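Local coordinates for beta-fructofuranosidase (Bifidobacterium adolescentis, PDB 6NOB), which probably hydrolyses beta-fructofuranosides such as sucrose, releasing fructose, as a member of glycoside hydrolase family 32, at residues T292-V296 and S297-A301; F344-K347 and K348-R352; F380-G384 and V385-V389. One frame throughout, in Å; residues are numbered along the deposited sequence.

Contact 1: residues T292-V296 and S297-A301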
ATOM      1  N   THR A 292       5.568   0.984  17.070  1.00 34.40           N
ATOM      2  CA  THR A 292       4.890   1.051  18.360  1.00 36.86           C
ATOM      3  C   THR A 292       5.096   2.445  18.948  1.00 37.12           C
ATOM      4  O   THR A 292       5.494   3.382  18.248  1.00 42.15           O
ATOM      5  CB  THR A 292       5.394  -0.042  19.308  1.00 34.09           C
ATOM      6  OG1 THR A 292       4.598  -0.041  20.499  1.00 35.73           O
ATOM      7  CG2 THR A 292       6.849   0.196  19.680  1.00 28.70           C
ATOM      8  N   ASN A 293       4.806   2.582  20.241  1.00 38.97           N
ATOM      9  CA  ASN A 293       5.093   3.795  20.991  1.00 38.56           C
ATOM     10  C   ASN A 293       5.688   3.400  22.334  1.00 34.32           C
ATOM     11  O   ASN A 293       5.429   2.309  22.846  1.00 32.94           O
ATOM     12  CB  ASN A 293       3.836   4.662  21.190  1.00 39.61           C
ATOM     13  CG  ASN A 293       2.660   3.871  21.745  1.00 43.76           C
ATOM     14  OD1 ASN A 293       1.830   3.357  20.994  1.00 45.71           O
ATOM     15  ND2 ASN A 293       2.583   3.774  23.069  1.00 33.21           N
ATOM     16  N   LEU A 294       6.494   4.291  22.900  1.00 35.17           N
ATOM     17  CA  LEU A 294       7.158   4.019  24.164  1.00 35.65           C
ATOM     18  C   LEU A 294       6.952   5.181  25.119  1.00 42.61           C
ATOM     19  O   LEU A 294       6.714   6.313  24.684  1.00 45.68           O
ATOM     20  CB  LEU A 294       8.661   3.772  23.955  1.00 34.11           C
ATOM     21  CG  LEU A 294       9.022   2.464  23.240  1.00 38.66           C
ATOM     22  CD1 LEU A 294      10.510   2.399  22.918  1.00 32.79           C
ATOM     23  CD2 LEU A 294       8.598   1.262  24.074  1.00 41.91           C
ATOM     24  N   PRO A 295       7.017   4.933  26.428  1.00 39.05           N
ATOM     25  CA  PRO A 295       6.901   6.036  27.389  1.00 37.29           C
ATOM     26  C   PRO A 295       8.040   7.029  27.215  1.00 42.38           C
ATOM     27  O   PRO A 295       9.205   6.644  27.089  1.00 43.73           O
ATOM     28  CB  PRO A 295       6.964   5.337  28.754  1.00 33.15           C
ATOM     29  CG  PRO A 295       6.663   3.904  28.482  1.00 36.95           C
ATOM     30  CD  PRO A 295       7.143   3.625  27.094  1.00 36.93           C
ATOM     31  N   VAL A 296       7.696   8.319  27.217  1.00 40.47           N
ATOM     32  CA  VAL A 296       8.714   9.353  27.085  1.00 39.67           C
ATOM     33  C   VAL A 296       9.684   9.322  28.256  1.00 45.90           C
ATOM     34  O   VAL A 296      10.801   9.842  28.146  1.00 53.36           O
ATOM     35  CB  VAL A 296       8.063  10.745  26.937  1.00 38.50           C
ATOM     36  CG1 VAL A 296       7.140  10.774  25.726  1.00 37.39           C
ATOM     37  CG2 VAL A 296       7.314  11.130  28.205  1.00 40.16           C
ATOM     38  N   SER A 297       9.291   8.713  29.378  1.00 44.23           N
ATOM     39  CA  SER A 297      10.191   8.557  30.514  1.00 44.74           C
ATOM     40  C   SER A 297      11.371   7.640  30.211  1.00 45.66           C
ATOM     41  O   SER A 297      12.331   7.620  30.986  1.00 47.16           O
ATOM     42  CB  SER A 297       9.419   8.029  31.725  1.00 41.85           C
ATOM     43  OG  SER A 297       8.728   6.833  31.408  1.00 44.33           O
ATOM     44  N   GLU A 298      11.324   6.887  29.113  1.00 47.65           N
ATOM     45  CA  GLU A 298      12.470   6.108  28.662  1.00 48.05           C
ATOM     46  C   GLU A 298      13.507   6.956  27.938  1.00 50.62           C
ATOM     47  O   GLU A 298      14.504   6.409  27.452  1.00 53.04           O
ATOM     48  CB  GLU A 298      12.010   4.968  27.745  1.00 43.21           C
ATOM     49  CG  GLU A 298      11.184   3.896  28.441  1.00 49.15           C
ATOM     50  CD  GLU A 298      11.034   2.637  27.604  1.00 51.31           C
ATOM     51  OE1 GLU A 298      10.321   1.708  28.041  1.00 50.54           O
ATOM     52  OE2 GLU A 298      11.632   2.573  26.509  1.00 50.90           O
ATOM     53  N   PHE A 299      13.296   8.267  27.850  1.00 50.50           N
ATOM     54  CA  PHE A 299      14.200   9.170  27.158  1.00 51.27           C
ATOM     55  C   PHE A 299      14.506  10.359  28.059  1.00 53.69           C
ATOM     56  O   PHE A 299      13.787  10.633  29.023  1.00 55.08           O
ATOM     57  CB  PHE A 299      13.604   9.653  25.826  1.00 49.62           C
ATOM     58  CG  PHE A 299      13.175   8.538  24.912  1.00 47.83           C
ATOM     59  CD1 PHE A 299      11.903   7.994  25.008  1.00 43.75           C
ATOM     60  CD2 PHE A 299      14.041   8.036  23.954  1.00 50.45           C
ATOM     61  CE1 PHE A 299      11.503   6.967  24.168  1.00 37.96           C
ATOM     62  CE2 PHE A 299      13.648   7.010  23.111  1.00 47.68           C
ATOM     63  CZ  PHE A 299      12.376   6.475  23.220  1.00 41.45           C
ATOM     64  N   GLY A 300      15.589  11.062  27.734  1.00 57.35           N
ATOM     65  CA  GLY A 300      15.964  12.223  28.521  1.00 52.91           C
ATOM     66  C   GLY A 300      14.888  13.290  28.496  1.00 58.40           C
ATOM     67  O   GLY A 300      14.076  13.369  27.572  1.00 58.86           O
ATOM     68  N   ALA A 301      14.880  14.122  29.542  1.00 60.62           N
ATOM     69  CA  ALA A 301      13.884  15.182  29.644  1.00 55.67           C
ATOM     70  C   ALA A 301      14.014  16.205  28.525  1.00 58.21           C
ATOM     71  O   ALA A 301      13.039  16.899  28.215  1.00 58.54           O
ATOM     72  CB  ALA A 301      13.995  15.876  31.002  1.00 55.94           C
TER
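Glu298 N and Phe299 N bond back to Pro295 O and Val296 O, making a 3-10 turn at the end of strand 285-295. Glu298 N gives the straighter bond, reaching Pro295 O at 2.9 Å with an N-H...O angle of 162°. Phe299 N follows with a bond to Val296 O of 3.0 Å. In both the donor stands well above the plane of the carbonyl it meets, as expected of so tight a turn. The family's catalytic domain is a five-bladed beta-propeller, and the turn is where a long strand of one of its blades gives way to a loop at the surface.

The same two carbonyls also meet a ring. Val296 O lies in the plane of the Phe299 ring, at its edge, while Pro295 O comes to the edge near CD1, at 3.7 Å. On from there the ring edge meets aliphatic carbon, with Leu294 CB at 4.3 Å from CE1. Outside the turn, Phe366 stacks edge-to-face with Phe299, and Leu294 packs on Ala340 of the adjacent strand 337-347 and Pro361 of strand 357-365, one further across the sheet.

Glu298 also turns back along the strand. With CG beside the backbone N (chi1 -67°) and the rest of the chain extended, it folds back across Pro295, bringing its carboxylate against aliphatic carbon: OE2 is 3.8 Å from Leu294 CD1. OE1 lies against Pro295 CD in a van der Waals touch. Ser297 comes to the proline ring from the same side, nearer CB. Its OG, set between the backbone N and the carbonyl carbon at chi1 55°, comes within 3.5 Å of Pro295 CB.

Contact 2: residues F344-K347 and K348-R352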
ATOM      1  N   PHE A 344      14.668  -5.199  16.640  1.00 35.10           N
ATOM      2  CA  PHE A 344      14.953  -6.561  17.067  1.00 27.83           C
ATOM      3  C   PHE A 344      15.955  -7.189  16.108  1.00 36.13           C
ATOM      4  O   PHE A 344      16.045  -6.805  14.939  1.00 36.44           O
ATOM      5  CB  PHE A 344      13.690  -7.430  17.111  1.00 28.52           C
ATOM      6  CG  PHE A 344      12.638  -6.939  18.064  1.00 31.14           C
ATOM      7  CD1 PHE A 344      11.740  -5.953  17.683  1.00 25.18           C
ATOM      8  CD2 PHE A 344      12.535  -7.479  19.334  1.00 29.87           C
ATOM      9  CE1 PHE A 344      10.768  -5.509  18.557  1.00 32.03           C
ATOM     10  CE2 PHE A 344      11.565  -7.038  20.213  1.00 37.21           C
ATOM     11  CZ  PHE A 344      10.679  -6.052  19.824  1.00 33.58           C
ATOM     12  N   SER A 345      16.706  -8.171  16.605  1.00 34.02           N
ATOM     13  CA  SER A 345      17.670  -8.872  15.768  1.00 36.71           C
ATOM     14  C   SER A 345      17.678 -10.355  16.107  1.00 36.49           C
ATOM     15  O   SER A 345      17.426 -10.754  17.246  1.00 38.52           O
ATOM     16  CB  SER A 345      19.091  -8.316  15.922  1.00 33.29           C
ATOM     17  OG  SER A 345      19.563  -8.482  17.243  1.00 39.03           O
ATOM     18  N   ALA A 346      17.987 -11.166  15.098  1.00 34.80           N
ATOM     19  CA  ALA A 346      18.083 -12.611  15.245  1.00 41.28           C
ATOM     20  C   ALA A 346      19.302 -13.121  14.491  1.00 43.09           C
ATOM     21  O   ALA A 346      19.641 -12.605  13.422  1.00 36.47           O
ATOM     22  CB  ALA A 346      16.822 -13.312  14.729  1.00 36.56           C
ATOM     23  N   LYS A 347      19.953 -14.139  15.048  1.00 45.17           N
ATOM     24  CA  LYS A 347      21.116 -14.726  14.397  1.00 43.36           C
ATOM     25  C   LYS A 347      20.690 -15.544  13.185  1.00 41.28           C
ATOM     26  O   LYS A 347      19.818 -16.413  13.283  1.00 44.58           O
ATOM     27  CB  LYS A 347      21.895 -15.602  15.378  1.00 43.03           C
ATOM     28  CG  LYS A 347      23.180 -16.166  14.796  1.00 55.28           C
ATOM     29  CD  LYS A 347      24.303 -16.176  15.822  1.00 66.36           C
ATOM     30  CE  LYS A 347      25.646 -16.463  15.165  1.00 70.93           C
ATOM     31  NZ  LYS A 347      26.370 -17.581  15.835  1.00 74.46           N
ATOM     32  N   LYS A 348      21.305 -15.260  12.041  1.00 39.85           N
ATOM     33  CA  LYS A 348      21.050 -16.043  10.845  1.00 39.83           C
ATOM     34  C   LYS A 348      21.693 -17.426  10.976  1.00 41.45           C
ATOM     35  O   LYS A 348      22.699 -17.586  11.673  1.00 43.72           O
ATOM     36  CB  LYS A 348      21.588 -15.320   9.613  1.00 39.91           C
ATOM     37  CG  LYS A 348      20.880 -14.003   9.326  1.00 38.29           C
ATOM     38  CD  LYS A 348      21.559 -13.225   8.209  1.00 37.88           C
ATOM     39  CE  LYS A 348      22.941 -12.744   8.623  1.00 37.99           C
ATOM     40  NZ  LYS A 348      23.524 -11.810   7.620  1.00 38.66           N
ATOM     41  N   PRO A 349      21.122 -18.457  10.324  1.00 36.64           N
ATOM     42  CA  PRO A 349      19.930 -18.471   9.463  1.00 35.47           C
ATOM     43  C   PRO A 349      18.629 -18.174  10.199  1.00 41.41           C
ATOM     44  O   PRO A 349      18.529 -18.393  11.405  1.00 39.96           O
ATOM     45  CB  PRO A 349      19.911 -19.902   8.915  1.00 33.64           C
ATOM     46  CG  PRO A 349      20.648 -20.700   9.935  1.00 36.21           C
ATOM     47  CD  PRO A 349      21.735 -19.793  10.425  1.00 29.67           C
ATOM     48  N   LEU A 350      17.637 -17.682   9.461  1.00 41.40           N
ATOM     49  CA  LEU A 350      16.373 -17.250  10.053  1.00 38.43           C
ATOM     50  C   LEU A 350      15.378 -18.410  10.124  1.00 39.20           C
ATOM     51  O   LEU A 350      14.269 -18.355   9.594  1.00 39.04           O
ATOM     52  CB  LEU A 350      15.801 -16.072   9.273  1.00 35.42           C
ATOM     53  CG  LEU A 350      16.681 -14.821   9.213  1.00 35.43           C
ATOM     54  CD1 LEU A 350      15.991 -13.706   8.448  1.00 33.39           C
ATOM     55  CD2 LEU A 350      17.059 -14.360  10.615  1.00 31.14           C
ATOM     56  N   LYS A 351      15.805 -19.482  10.790  1.00 38.65           N
ATOM     57  CA  LYS A 351      14.911 -20.598  11.071  0.51 40.00           C
ATOM     58  C   LYS A 351      13.719 -20.117  11.889  1.00 39.11           C
ATOM     59  O   LYS A 351      13.826 -19.177  12.681  1.00 39.17           O
ATOM     60  CB  LYS A 351      15.650 -21.701  11.832  0.51 41.24           C
ATOM     61  CG  LYS A 351      16.686 -22.450  11.013  0.51 44.99           C
ATOM     62  CD  LYS A 351      17.560 -23.320  11.906  0.51 45.74           C
ATOM     63  CE  LYS A 351      16.742 -24.387  12.621  0.51 41.92           C
ATOM     64  NZ  LYS A 351      17.128 -24.512  14.053  0.51 34.17           N
ATOM     65  N   ARG A 352      12.571 -20.775  11.700  1.00 32.83           N
ATOM     66  CA  ARG A 352      11.339 -20.315  12.337  1.00 32.01           C
ATOM     67  C   ARG A 352      11.439 -20.254  13.857  1.00 30.38           C
ATOM     68  O   ARG A 352      10.682 -19.502  14.482  1.00 31.24           O
ATOM     69  CB  ARG A 352      10.165 -21.211  11.936  1.00 30.95           C
ATOM     70  CG  ARG A 352      10.117 -22.538  12.669  1.00 31.45           C
ATOM     71  CD  ARG A 352       9.117 -23.496  12.036  1.00 31.82           C
ATOM     72  NE  ARG A 352       9.283 -24.852  12.555  1.00 33.56           N
ATOM     73  CZ  ARG A 352       9.115 -25.952  11.830  1.00 36.64           C
ATOM     74  NH1 ARG A 352       8.769 -25.855  10.551  1.00 29.43           N
ATOM     75  NH2 ARG A 352       9.298 -27.148  12.383  1.00 28.54           N
TER
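Leu350 reaches back to Ala346 through its torsions: CG stands beside the backbone N (chi1 -60°), and the branch CD2 is left to come within 4.3 Å of Ala346 CB. The same methyl lies 4.2 Å from Ala346 O, so one leucine branch touches both the side chain and the carbonyl of the last buried residue of the strand. Lys347 departs differently. Its CG swings to the carbonyl side (chi1 -176°) and lies alongside the next residue, 3.5 Å from Lys348 O, before the amino end leads away from the turn.

The peptide bond before Pro349 is cis, which probably accounts for much of the bend between Ala346 and Leu350; Lys347 O and Pro349 O stand 3.0 Å apart. Both are acceptors, so this is proximity without a bond. Directly after the proline, Leu350 is the centre of an inverse gamma turn, closed by a weak bond from Lys351 N to Pro349 O. No hydrogen bond joins 344-347 to 348-352; backbone bonds of Lys348 with Asp284 and Leu350 with Asp206 tie the corner to its surroundings. The side chain of Lys348 likewise takes its strong polar partner from elsewhere: it bends at chi3 and NZ is hydrogen-bonded to Pro283 O.

The corner ends strand 337-347, whose Ala346 still pairs through its backbone with Ala286 of strand 285-295. Leu350 packs on that same Ala286 and also on Tyr220 of strand 216-227, placing the bend between two sheets of the propeller.

Contact 3: residues F380-G384 and V385-V389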
ATOM      1  N   PHE A 380      16.596   0.756   6.111  1.00 36.33           N
ATOM      2  CA  PHE A 380      17.470   0.246   5.068  1.00 32.66           C
ATOM      3  C   PHE A 380      18.596   1.244   4.846  1.00 39.63           C
ATOM      4  O   PHE A 380      18.608   2.337   5.418  1.00 40.69           O
ATOM      5  CB  PHE A 380      16.697  -0.006   3.769  1.00 29.20           C
ATOM      6  CG  PHE A 380      15.938   1.194   3.277  1.00 28.57           C
ATOM      7  CD1 PHE A 380      16.539   2.112   2.429  1.00 31.90           C
ATOM      8  CD2 PHE A 380      14.625   1.410   3.671  1.00 32.12           C
ATOM      9  CE1 PHE A 380      15.842   3.223   1.981  1.00 38.47           C
ATOM     10  CE2 PHE A 380      13.923   2.518   3.224  1.00 30.74           C
ATOM     11  CZ  PHE A 380      14.532   3.425   2.379  1.00 34.12           C
ATOM     12  N   GLN A 381      19.544   0.853   3.997  1.00 36.45           N
ATOM     13  CA  GLN A 381      20.661   1.707   3.622  1.00 38.84           C
ATOM     14  C   GLN A 381      20.718   1.833   2.108  1.00 38.92           C
ATOM     15  O   GLN A 381      20.535   0.847   1.387  1.00 41.54           O
ATOM     16  CB  GLN A 381      21.982   1.160   4.159  1.00 36.28           C
ATOM     17  CG  GLN A 381      22.136   1.364   5.652  1.00 38.90           C
ATOM     18  CD  GLN A 381      23.297   0.600   6.237  1.00 39.93           C
ATOM     19  OE1 GLN A 381      23.914  -0.228   5.567  1.00 41.07           O
ATOM     20  NE2 GLN A 381      23.602   0.872   7.499  1.00 44.99           N
ATOM     21  N   VAL A 382      20.964   3.050   1.632  1.00 39.22           N
ATOM     22  CA  VAL A 382      21.079   3.311   0.202  1.00 42.09           C
ATOM     23  C   VAL A 382      22.061   4.459  -0.000  1.00 47.68           C
ATOM     24  O   VAL A 382      22.068   5.431   0.763  1.00 49.87           O
ATOM     25  CB  VAL A 382      19.696   3.599  -0.429  1.00 42.00           C
ATOM     26  CG1 VAL A 382      19.166   4.966  -0.015  1.00 37.10           C
ATOM     27  CG2 VAL A 382      19.767   3.483  -1.938  1.00 50.01           C
ATOM     28  N   ASP A 383      22.911   4.321  -1.022  1.00 52.81           N
ATOM     29  CA  ASP A 383      23.953   5.293  -1.341  1.00 44.29           C
ATOM     30  C   ASP A 383      24.737   5.707  -0.095  1.00 42.16           C
ATOM     31  O   ASP A 383      25.042   6.891   0.090  1.00 38.35           O
ATOM     32  CB  ASP A 383      23.357   6.527  -2.038  1.00 41.37           C
ATOM     33  CG  ASP A 383      22.503   6.173  -3.263  1.00 46.36           C
ATOM     34  OD1 ASP A 383      22.992   5.505  -4.199  1.00 42.53           O
ATOM     35  OD2 ASP A 383      21.327   6.585  -3.298  1.00 54.26           O
ATOM     36  N   GLY A 384      25.057   4.744   0.771  1.00 43.00           N
ATOM     37  CA  GLY A 384      25.902   4.987   1.927  1.00 39.29           C
ATOM     38  C   GLY A 384      25.247   5.676   3.105  1.00 47.08           C
ATOM     39  O   GLY A 384      25.962   6.142   4.000  1.00 47.81           O
ATOM     40  N   VAL A 385      23.918   5.752   3.147  1.00 42.91           N
ATOM     41  CA  VAL A 385      23.199   6.440   4.213  1.00 39.19           C
ATOM     42  C   VAL A 385      22.088   5.531   4.724  1.00 39.77           C
ATOM     43  O   VAL A 385      21.391   4.885   3.932  1.00 42.47           O
ATOM     44  CB  VAL A 385      22.624   7.789   3.728  1.00 39.25           C
ATOM     45  CG1 VAL A 385      21.657   8.370   4.754  1.00 37.19           C
ATOM     46  CG2 VAL A 385      23.747   8.774   3.434  1.00 35.47           C
ATOM     47  N   THR A 386      21.933   5.470   6.047  1.00 40.71           N
ATOM     48  CA  THR A 386      20.840   4.719   6.653  1.00 39.19           C
ATOM     49  C   THR A 386      19.569   5.561   6.642  1.00 38.69           C
ATOM     50  O   THR A 386      19.595   6.742   7.005  1.00 38.83           O
ATOM     51  CB  THR A 386      21.187   4.311   8.085  1.00 36.86           C
ATOM     52  OG1 THR A 386      22.323   3.435   8.079  1.00 39.52           O
ATOM     53  CG2 THR A 386      20.009   3.595   8.737  1.00 31.55           C
ATOM     54  N   VAL A 387      18.459   4.953   6.228  1.00 32.90           N
ATOM     55  CA  VAL A 387      17.185   5.648   6.080  1.00 33.59           C
ATOM     56  C   VAL A 387      16.114   4.892   6.851  1.00 42.23           C
ATOM     57  O   VAL A 387      15.983   3.670   6.706  1.00 41.58           O
ATOM     58  CB  VAL A 387      16.777   5.786   4.601  1.00 33.48           C
ATOM     59  CG1 VAL A 387      15.446   6.517   4.485  1.00 30.81           C
ATOM     60  CG2 VAL A 387      17.862   6.508   3.807  1.00 29.79           C
ATOM     61  N   ALA A 388      15.346   5.615   7.664  1.00 41.01           N
ATOM     62  CA  ALA A 388      14.151   5.084   8.305  1.00 42.59           C
ATOM     63  C   ALA A 388      12.922   5.778   7.735  1.00 41.32           C
ATOM     64  O   ALA A 388      12.937   6.991   7.498  1.00 41.39           O
ATOM     65  CB  ALA A 388      14.198   5.265   9.825  1.00 33.93           C
ATOM     66  N   VAL A 389      11.866   5.001   7.506  1.00 36.59           N
ATOM     67  CA  VAL A 389      10.619   5.491   6.929  1.00 36.47           C
ATOM     68  C   VAL A 389       9.466   4.971   7.777  1.00 42.71           C
ATOM     69  O   VAL A 389       9.421   3.781   8.106  1.00 47.56           O
ATOM     70  CB  VAL A 389      10.457   5.043   5.460  1.00 38.70           C
ATOM     71  CG1 VAL A 389       9.147   5.544   4.890  1.00 40.35           C
ATOM     72  CG2 VAL A 389      11.626   5.533   4.615  1.00 40.85           C
TER
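The Phe380 ring lies alongside Val387 on one face of a beta hairpin, whose strands 377-382 and 385-396 are joined by a type I' turn from Val382 to Val385, with Asp383 and Gly384 at its corners. Val387 is the bump: its CB and CG1 press on CE1 and CZ, with CB over a face of the ring, 4.2 Å from the centroid, in a CH-pi contact. The ring gets there because Phe380 CG takes the position between the backbone N and the carbonyl carbon (chi1 55°). Val389 CG2 comes in obliquely at CE2, and Val382 CG1 touches Val387 CG2 on the turn side. From strand 468-481, in another propeller sheet, Leu478 packs on Phe380, and Val480 on Val382, Val385 and Val387.

Across the other face Gln381 extends over Thr386, and its NE2 donates to Thr386 OG1 at 2.9 Å, while OE1 takes Gly277 N. Replacing Gln381 by an alanine would probably leave Gly277 N without this acceptor and Thr386 OG1 without its amide donor, opening a gap above the threonine. In the backbone, Val387 N reaches Phe380 O at 2.7 Å, with an N-H...O angle of 173°.

How the contacts relate
All three contacts are local, at strand ends: a 3-10 turn, a cis-proline corner and a hairpin. Contacts 1 and 2 belong to the same sheet, on the adjacent strands 285-295 and 337-347, yet their centres are 27 Å apart; contact 3 lies on another sheet. Contact 1 is the surface one, held by backbone hydrogen bonds with a carboxylate laid against aliphatic carbon. Contact 2, partly buried, has no hydrogen bond between its segments, which meet through a leucine branch beside a cis proline. Contact 3, also partly buried, is the only one of the three with strand pairing across it, and it puts its valines and phenylalanine on one face and the Gln381-Thr386 hydrogen bond on the other.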